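Local coordinates for Serpin48 (Tenebrio molitor, PDB 3OZQ), which is a highly specific serpin of insect innate immunity that inhibits the serine protease SPE, at residues Asn167-Asn172 against Ile366-Arg371; His215-Lys220 against Val244-Lys249. All coordinates share one frame; numbering follows the deposited sequence.

Contact 2 is nested in sequence within contact 1: strand 163-174 comes first, then 215-220, the turn leading into strand 219-225, then helix 243-248, and last strand 365-372. Their centres lie about 23 Å apart, contact 1 about 3 Å from the middle of the molecule and contact 2 about 22 Å from it. Contact 1 joins the large serpin sheet A to the B-sheet hairpin formed by 356-362 and 365-372; contact 2 sets the short helix against another hairpin, 207-225, linked to that one through strand 231-237. A salt bridge, R371 NH1 to E247 OE2 at 3.1 Å, ties the buried strand of contact 1 by charge to the helix of contact 2.

Contact 1 (Asn167-Asn172 against Ile366-Arg371); sequences NALYFN and ILFAGR
F368 drives its ring between L169 and F171, where strand 366-371 meets strand 167-172 almost crosswise: the axes approach to 8.8 Å at 100°, and no hydrogen bond links the two. All the direct contacts are apolar. The L169 and F368 side chains point at each other from the two strands, and L169 CD2 sits only 3.3 Å from F368 CZ, a tight fit; its other methyl, CD1, lies 3.9 Å from F368 CE1. A chi1 of 44° tucks L169 CG between N and C, and with chi2 at an unusual 14° both methyls are set against the CZ-CE1 end of the ring. On F368, CE2 meets F171 CB at 3.7 Å, and CZ also reaches Y170 CA. A classic beta bulge at L367 and F368, opposite I360, turns both side chains toward sheet A. This lets L367 cross F171 at about a right angle, its CD2 4.1 Å from F171 CE1. The two strands belong to the serpin A and B sheets, and L91 of the neighbouring A-sheet strand touches L169, F171 and F368. Away from the contact, Y170 stacks on H92 and its OH hydrogen-bonds Q145; L367 O accepts one from S37 OG.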
ATOM      1  N   ASN A 167       6.558   5.290  -7.169  1.00 29.70           N
ATOM      2  CA  ASN A 167       5.218   5.064  -6.584  1.00 33.00           C
ATOM      3  C   ASN A 167       5.133   5.554  -5.144  1.00 32.34           C
ATOM      4  O   ASN A 167       5.431   4.817  -4.222  1.00 31.18           O
ATOM      5  CB  ASN A 167       4.905   3.569  -6.635  1.00 32.47           C
ATOM      6  CG  ASN A 167       3.525   3.215  -6.102  1.00 33.19           C
ATOM      7  OD1 ASN A 167       2.641   4.061  -5.978  1.00 34.07           O
ATOM      8  ND2 ASN A 167       3.332   1.936  -5.827  1.00 26.69           N
ATOM      9  N   ALA A 168       4.739   6.807  -4.965  1.00 33.37           N
ATOM     10  CA  ALA A 168       4.665   7.417  -3.652  1.00 30.35           C
ATOM     11  C   ALA A 168       3.206   7.643  -3.321  1.00 35.13           C
ATOM     12  O   ALA A 168       2.443   8.100  -4.170  1.00 34.41           O
ATOM     13  CB  ALA A 168       5.377   8.724  -3.639  1.00 32.57           C
ATOM     14  N   LEU A 169       2.820   7.332  -2.090  1.00 31.35           N
ATOM     15  CA  LEU A 169       1.437   7.558  -1.668  1.00 36.07           C
ATOM     16  C   LEU A 169       1.242   7.618  -0.167  1.00 35.69           C
ATOM     17  O   LEU A 169       2.114   7.252   0.618  1.00 33.63           O
ATOM     18  CB  LEU A 169       0.449   6.525  -2.261  1.00 33.65           C
ATOM     19  CG  LEU A 169       0.682   5.004  -2.346  1.00 35.92           C
ATOM     20  CD1 LEU A 169       1.821   4.466  -1.529  1.00 37.25           C
ATOM     21  CD2 LEU A 169      -0.601   4.159  -2.117  1.00 27.92           C
ATOM     22  N   TYR A 170       0.060   8.084   0.205  1.00 37.72           N
ATOM     23  CA  TYR A 170      -0.364   8.136   1.587  1.00 33.86           C
ATOM     24  C   TYR A 170      -1.859   8.400   1.569  1.00 37.79           C
ATOM     25  O   TYR A 170      -2.397   8.911   0.583  1.00 34.92           O
ATOM     26  CB  TYR A 170       0.384   9.226   2.359  1.00 38.29           C
ATOM     27  CG  TYR A 170      -0.014  10.640   2.005  1.00 42.52           C
ATOM     28  CD1 TYR A 170      -1.023  11.291   2.705  1.00 41.89           C
ATOM     29  CD2 TYR A 170       0.625  11.331   0.977  1.00 41.61           C
ATOM     30  CE1 TYR A 170      -1.389  12.589   2.392  1.00 43.22           C
ATOM     31  CE2 TYR A 170       0.263  12.633   0.652  1.00 43.36           C
ATOM     32  CZ  TYR A 170      -0.747  13.257   1.368  1.00 47.60           C
ATOM     33  OH  TYR A 170      -1.118  14.545   1.057  1.00 49.55           O
ATOM     34  N   PHE A 171      -2.518   8.041   2.664  1.00 39.24           N
ATOM     35  CA  PHE A 171      -3.970   8.045   2.757  1.00 41.81           C
ATOM     36  C   PHE A 171      -4.401   9.055   3.808  1.00 45.13           C
ATOM     37  O   PHE A 171      -3.717   9.249   4.811  1.00 41.77           O
ATOM     38  CB  PHE A 171      -4.449   6.659   3.186  1.00 41.64           C
ATOM     39  CG  PHE A 171      -5.933   6.459   3.065  1.00 43.23           C
ATOM     40  CD1 PHE A 171      -6.563   6.572   1.837  1.00 45.23           C
ATOM     41  CD2 PHE A 171      -6.701   6.139   4.181  1.00 40.74           C
ATOM     42  CE1 PHE A 171      -7.940   6.371   1.722  1.00 50.41           C
ATOM     43  CE2 PHE A 171      -8.074   5.938   4.067  1.00 43.77           C
ATOM     44  CZ  PHE A 171      -8.692   6.047   2.834  1.00 41.06           C
ATOM     45  N   ASN A 172      -5.542   9.691   3.572  1.00 44.34           N
ATOM     46  CA  ASN A 172      -6.106  10.629   4.529  1.00 44.32           C
ATOM     47  C   ASN A 172      -7.573  10.316   4.800  1.00 46.27           C
ATOM     48  O   ASN A 172      -8.394  10.327   3.878  1.00 44.02           O
ATOM     49  CB  ASN A 172      -5.951  12.056   4.014  1.00 46.57           C
ATOM     50  CG  ASN A 172      -6.696  13.060   4.864  1.00 54.69           C
ATOM     51  OD1 ASN A 172      -6.144  13.621   5.818  1.00 58.13           O
ATOM     52  ND2 ASN A 172      -7.963  13.290   4.533  1.00 52.29           N
ATOM     53  N   ILE A 366      -8.476  -3.957  -0.261  1.00 37.98           N
ATOM     54  CA  ILE A 366      -7.305  -3.589   0.536  1.00 34.82           C
ATOM     55  C   ILE A 366      -6.408  -2.573  -0.182  1.00 34.63           C
ATOM     56  O   ILE A 366      -5.926  -2.824  -1.283  1.00 36.27           O
ATOM     57  CB  ILE A 366      -6.488  -4.829   0.925  1.00 37.54           C
ATOM     58  CG1 ILE A 366      -7.340  -5.758   1.794  1.00 38.92           C
ATOM     59  CG2 ILE A 366      -5.200  -4.422   1.685  1.00 31.48           C
ATOM     60  CD1 ILE A 366      -6.658  -7.051   2.170  1.00 38.81           C
ATOM     61  N   LEU A 367      -6.197  -1.424   0.454  1.00 34.88           N
ATOM     62  CA  LEU A 367      -5.372  -0.346  -0.076  1.00 33.10           C
ATOM     63  C   LEU A 367      -3.949  -0.327   0.499  1.00 34.61           C
ATOM     64  O   LEU A 367      -2.986  -0.029  -0.204  1.00 32.29           O
ATOM     65  CB  LEU A 367      -6.035   1.001   0.206  1.00 35.31           C
ATOM     66  CG  LEU A 367      -6.823   1.611  -0.950  1.00 46.87           C
ATOM     67  CD1 LEU A 367      -7.920   0.659  -1.410  1.00 44.86           C
ATOM     68  CD2 LEU A 367      -7.375   2.980  -0.589  1.00 44.67           C
ATOM     69  N   PHE A 368      -3.840  -0.629   1.785  1.00 33.16           N
ATOM     70  CA  PHE A 368      -2.569  -0.627   2.498  1.00 35.93           C
ATOM     71  C   PHE A 368      -2.567  -1.797   3.464  1.00 33.98           C
ATOM     72  O   PHE A 368      -3.612  -2.177   3.978  1.00 32.65           O
ATOM     73  CB  PHE A 368      -2.422   0.642   3.335  1.00 32.00           C
ATOM     74  CG  PHE A 368      -2.022   1.861   2.553  1.00 33.22           C
ATOM     75  CD1 PHE A 368      -0.692   2.088   2.234  1.00 31.85           C
ATOM     76  CD2 PHE A 368      -2.967   2.801   2.178  1.00 37.51           C
ATOM     77  CE1 PHE A 368      -0.305   3.227   1.542  1.00 34.12           C
ATOM     78  CE2 PHE A 368      -2.590   3.947   1.475  1.00 33.23           C
ATOM     79  CZ  PHE A 368      -1.255   4.157   1.165  1.00 36.42           C
ATOM     80  N   ALA A 369      -1.396  -2.373   3.696  1.00 32.18           N
ATOM     81  CA  ALA A 369      -1.242  -3.392   4.713  1.00 31.84           C
ATOM     82  C   ALA A 369       0.113  -3.200   5.394  1.00 29.21           C
ATOM     83  O   ALA A 369       1.014  -2.598   4.826  1.00 30.06           O
ATOM     84  CB  ALA A 369      -1.349  -4.763   4.113  1.00 31.03           C
ATOM     85  N   GLY A 370       0.246  -3.685   6.615  1.00 29.60           N
ATOM     86  CA  GLY A 370       1.509  -3.536   7.311  1.00 30.04           C
ATOM     87  C   GLY A 370       1.459  -4.127   8.701  1.00 33.41           C
ATOM     88  O   GLY A 370       0.533  -4.850   9.067  1.00 31.74           O
ATOM     89  N   ARG A 371       2.481  -3.816   9.480  1.00 28.99           N
ATOM     90  CA  ARG A 371       2.583  -4.370  10.799  1.00 34.61           C
ATOM     91  C   ARG A 371       3.314  -3.396  11.698  1.00 32.99           C
ATOM     92  O   ARG A 371       4.065  -2.522  11.231  1.00 26.64           O
ATOM     93  CB  ARG A 371       3.318  -5.704  10.750  1.00 35.56           C
ATOM     94  CG  ARG A 371       4.788  -5.558  10.607  1.00 35.80           C
ATOM     95  CD  ARG A 371       5.452  -6.894  10.543  1.00 39.50           C
ATOM     96  NE  ARG A 371       6.891  -6.737  10.431  1.00 43.71           N
ATOM     97  CZ  ARG A 371       7.761  -7.700  10.692  1.00 50.89           C
ATOM     98  NH1 ARG A 371       7.325  -8.890  11.081  1.00 52.12           N
ATOM     99  NH2 ARG A 371       9.063  -7.471  10.571  1.00 49.67           N
TER

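Contact 2 (His215-Lys220 against Val244-Lys249); sequences HHLDAK and VSLESK
L217 and L246 stand across from each other with their CA atoms 6.7 Å apart, where the turn 215-218, whose first three residues have a helix-like backbone, leads into strand 219-225 beside the last turn of helix 243-248; no hydrogen bond crosses. L246 reaches over with CD2, which lies 3.9 Å from A219 CB and 4.0 Å from L217 CD2, and also rests against the carbonyl O of L217. The turn closes the B-sheet hairpin 207-225 with a G1 beta bulge at D218 and A219; D218 adopts positive phi, and A219 CB is directed at the helix. V235 and S237 of strand 231-237 also touch L246, while R252 and S253 of the next helix adjoin L217. K249 runs past L217 in the opposite direction, so that L217 CD2 meets both CB and CD of the lysine, each at 3.9 Å. K249 CD also lies 4.3 Å from H216 CE1, oblique to the imidazole. The lysine chain bends at its last torsion (chi4 53°), carrying NZ back to hydrogen-bond S245 O at 3.1 Å, the nitrogen tilted 32° from the carbonyl plane. Replacing K249 with an alanine would keep the CB contact but probably leave L217 CD2 and the H216 ring without the methylene CD, and S245 O without its ammonium donor. S248 OG likewise hydrogen-bonds V244 O from above the carbonyl plane, an oxygen that S248 N also grips.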
ATOM      1  N   HIS A 215     -10.785 -18.640  15.310  1.00 52.34           N
ATOM      2  CA  HIS A 215     -10.304 -19.741  16.137  1.00 59.55           C
ATOM      3  C   HIS A 215      -9.120 -20.492  15.526  1.00 57.15           C
ATOM      4  O   HIS A 215      -8.208 -20.903  16.245  1.00 61.16           O
ATOM      5  CB  HIS A 215     -11.456 -20.691  16.498  1.00 57.47           C
ATOM      6  CG  HIS A 215     -12.506 -20.056  17.364  1.00 61.50           C
ATOM      7  ND1 HIS A 215     -13.761 -19.728  16.896  1.00 59.72           N
ATOM      8  CD2 HIS A 215     -12.480 -19.675  18.665  1.00 61.89           C
ATOM      9  CE1 HIS A 215     -14.464 -19.179  17.872  1.00 58.62           C
ATOM     10  NE2 HIS A 215     -13.710 -19.135  18.955  1.00 57.97           N
ATOM     11  N   HIS A 216      -9.127 -20.654  14.207  1.00 59.20           N
ATOM     12  CA  HIS A 216      -7.984 -21.242  13.516  1.00 61.03           C
ATOM     13  C   HIS A 216      -6.728 -20.390  13.707  1.00 59.97           C
ATOM     14  O   HIS A 216      -5.624 -20.915  13.863  1.00 59.72           O
ATOM     15  CB  HIS A 216      -8.283 -21.413  12.025  1.00 64.14           C
ATOM     16  CG  HIS A 216      -7.089 -21.812  11.213  1.00 68.32           C
ATOM     17  ND1 HIS A 216      -6.664 -21.097  10.112  1.00 68.12           N
ATOM     18  CD2 HIS A 216      -6.223 -22.845  11.346  1.00 67.23           C
ATOM     19  CE1 HIS A 216      -5.592 -21.677   9.599  1.00 68.55           C
ATOM     20  NE2 HIS A 216      -5.302 -22.737  10.332  1.00 68.83           N
ATOM     21  N   LEU A 217      -6.902 -19.074  13.709  1.00 56.64           N
ATOM     22  CA  LEU A 217      -5.764 -18.167  13.825  1.00 56.97           C
ATOM     23  C   LEU A 217      -5.367 -17.855  15.252  1.00 59.77           C
ATOM     24  O   LEU A 217      -4.291 -17.303  15.483  1.00 57.16           O
ATOM     25  CB  LEU A 217      -6.042 -16.862  13.079  1.00 58.34           C
ATOM     26  CG  LEU A 217      -5.877 -17.030  11.571  1.00 62.68           C
ATOM     27  CD1 LEU A 217      -6.388 -15.810  10.812  1.00 61.59           C
ATOM     28  CD2 LEU A 217      -4.413 -17.336  11.248  1.00 61.89           C
ATOM     29  N   ASP A 218      -6.231 -18.214  16.200  1.00 55.34           N
ATOM     30  CA  ASP A 218      -6.070 -17.803  17.590  1.00 56.09           C
ATOM     31  C   ASP A 218      -5.775 -16.309  17.655  1.00 50.25           C
ATOM     32  O   ASP A 218      -4.772 -15.874  18.224  1.00 46.69           O
ATOM     33  CB  ASP A 218      -4.981 -18.609  18.307  1.00 57.04           C
ATOM     34  CG  ASP A 218      -5.012 -18.410  19.829  1.00 55.53           C
ATOM     35  OD1 ASP A 218      -6.065 -17.986  20.356  1.00 54.33           O
ATOM     36  OD2 ASP A 218      -3.985 -18.667  20.500  1.00 60.13           O
ATOM     37  N   ALA A 219      -6.667 -15.530  17.064  1.00 47.07           N
ATOM     38  CA  ALA A 219      -6.516 -14.089  17.055  1.00 47.35           C
ATOM     39  C   ALA A 219      -7.889 -13.442  17.069  1.00 46.47           C
ATOM     40  O   ALA A 219      -8.905 -14.106  16.891  1.00 42.73           O
ATOM     41  CB  ALA A 219      -5.730 -13.650  15.825  1.00 48.41           C
ATOM     42  N   LYS A 220      -7.909 -12.140  17.299  1.00 48.73           N
ATOM     43  CA  LYS A 220      -9.131 -11.362  17.217  1.00 44.93           C
ATOM     44  C   LYS A 220      -8.927 -10.334  16.120  1.00 40.37           C
ATOM     45  O   LYS A 220      -7.804  -9.897  15.887  1.00 41.17           O
ATOM     46  CB  LYS A 220      -9.386 -10.630  18.531  1.00 40.95           C
ATOM     47  CG  LYS A 220      -9.758 -11.502  19.719  1.00 47.60           C
ATOM     48  CD  LYS A 220     -10.120 -10.606  20.901  1.00 45.20           C
ATOM     49  CE  LYS A 220     -10.422 -11.399  22.179  1.00 53.66           C
ATOM     50  NZ  LYS A 220     -10.177 -10.571  23.408  1.00 48.93           N
ATOM     51  N   VAL A 244       4.431 -13.893  14.396  1.00 52.26           N
ATOM     52  CA  VAL A 244       5.069 -14.802  13.449  1.00 57.37           C
ATOM     53  C   VAL A 244       4.101 -15.901  13.029  1.00 56.18           C
ATOM     54  O   VAL A 244       4.009 -16.249  11.849  1.00 59.55           O
ATOM     55  CB  VAL A 244       6.338 -15.434  14.041  1.00 57.84           C
ATOM     56  CG1 VAL A 244       7.523 -14.495  13.881  1.00 61.88           C
ATOM     57  CG2 VAL A 244       6.112 -15.784  15.504  1.00 63.56           C
ATOM     58  N   SER A 245       3.379 -16.438  14.005  1.00 55.62           N
ATOM     59  CA  SER A 245       2.367 -17.450  13.745  1.00 58.81           C
ATOM     60  C   SER A 245       1.377 -16.947  12.707  1.00 56.82           C
ATOM     61  O   SER A 245       1.022 -17.667  11.775  1.00 59.43           O
ATOM     62  CB  SER A 245       1.616 -17.809  15.034  1.00 62.37           C
ATOM     63  OG  SER A 245       2.500 -17.873  16.146  1.00 64.97           O
ATOM     64  N   LEU A 246       0.921 -15.712  12.881  1.00 55.16           N
ATOM     65  CA  LEU A 246      -0.054 -15.129  11.963  1.00 54.23           C
ATOM     66  C   LEU A 246       0.560 -14.944  10.592  1.00 52.40           C
ATOM     67  O   LEU A 246      -0.138 -14.969   9.582  1.00 52.05           O
ATOM     68  CB  LEU A 246      -0.547 -13.777  12.475  1.00 52.35           C
ATOM     69  CG  LEU A 246      -1.398 -13.741  13.740  1.00 51.86           C
ATOM     70  CD1 LEU A 246      -1.678 -12.295  14.124  1.00 47.78           C
ATOM     71  CD2 LEU A 246      -2.705 -14.509  13.535  1.00 54.45           C
ATOM     72  N   GLU A 247       1.875 -14.756  10.569  1.00 54.58           N
ATOM     73  CA  GLU A 247       2.587 -14.496   9.328  1.00 53.85           C
ATOM     74  C   GLU A 247       2.927 -15.791   8.607  1.00 55.87           C
ATOM     75  O   GLU A 247       3.103 -15.809   7.393  1.00 50.89           O
ATOM     76  CB  GLU A 247       3.834 -13.662   9.603  1.00 51.52           C
ATOM     77  CG  GLU A 247       3.488 -12.305  10.182  1.00 47.29           C
ATOM     78  CD  GLU A 247       4.701 -11.451  10.480  1.00 52.13           C
ATOM     79  OE1 GLU A 247       5.768 -12.002  10.826  1.00 55.70           O
ATOM     80  OE2 GLU A 247       4.576 -10.212  10.369  1.00 53.66           O
ATOM     81  N   SER A 248       3.000 -16.880   9.357  1.00 57.03           N
ATOM     82  CA  SER A 248       3.174 -18.185   8.744  1.00 55.32           C
ATOM     83  C   SER A 248       1.859 -18.576   8.091  1.00 55.07           C
ATOM     84  O   SER A 248       1.832 -19.404   7.173  1.00 58.72           O
ATOM     85  CB  SER A 248       3.609 -19.221   9.777  1.00 62.78           C
ATOM     86  OG  SER A 248       4.911 -18.929  10.260  1.00 63.22           O
ATOM     87  N   LYS A 249       0.778 -17.954   8.553  1.00 48.99           N
ATOM     88  CA  LYS A 249      -0.547 -18.136   7.958  1.00 53.55           C
ATOM     89  C   LYS A 249      -1.092 -16.823   7.381  1.00 53.09           C
ATOM     90  O   LYS A 249      -2.294 -16.543   7.469  1.00 45.82           O
ATOM     91  CB  LYS A 249      -1.527 -18.689   8.998  1.00 59.66           C
ATOM     92  CG  LYS A 249      -1.026 -19.935   9.708  1.00 62.98           C
ATOM     93  CD  LYS A 249      -1.764 -20.181  11.012  1.00 61.74           C
ATOM     94  CE  LYS A 249      -0.979 -21.155  11.886  1.00 66.58           C
ATOM     95  NZ  LYS A 249       0.436 -20.700  12.064  1.00 67.41           N
TER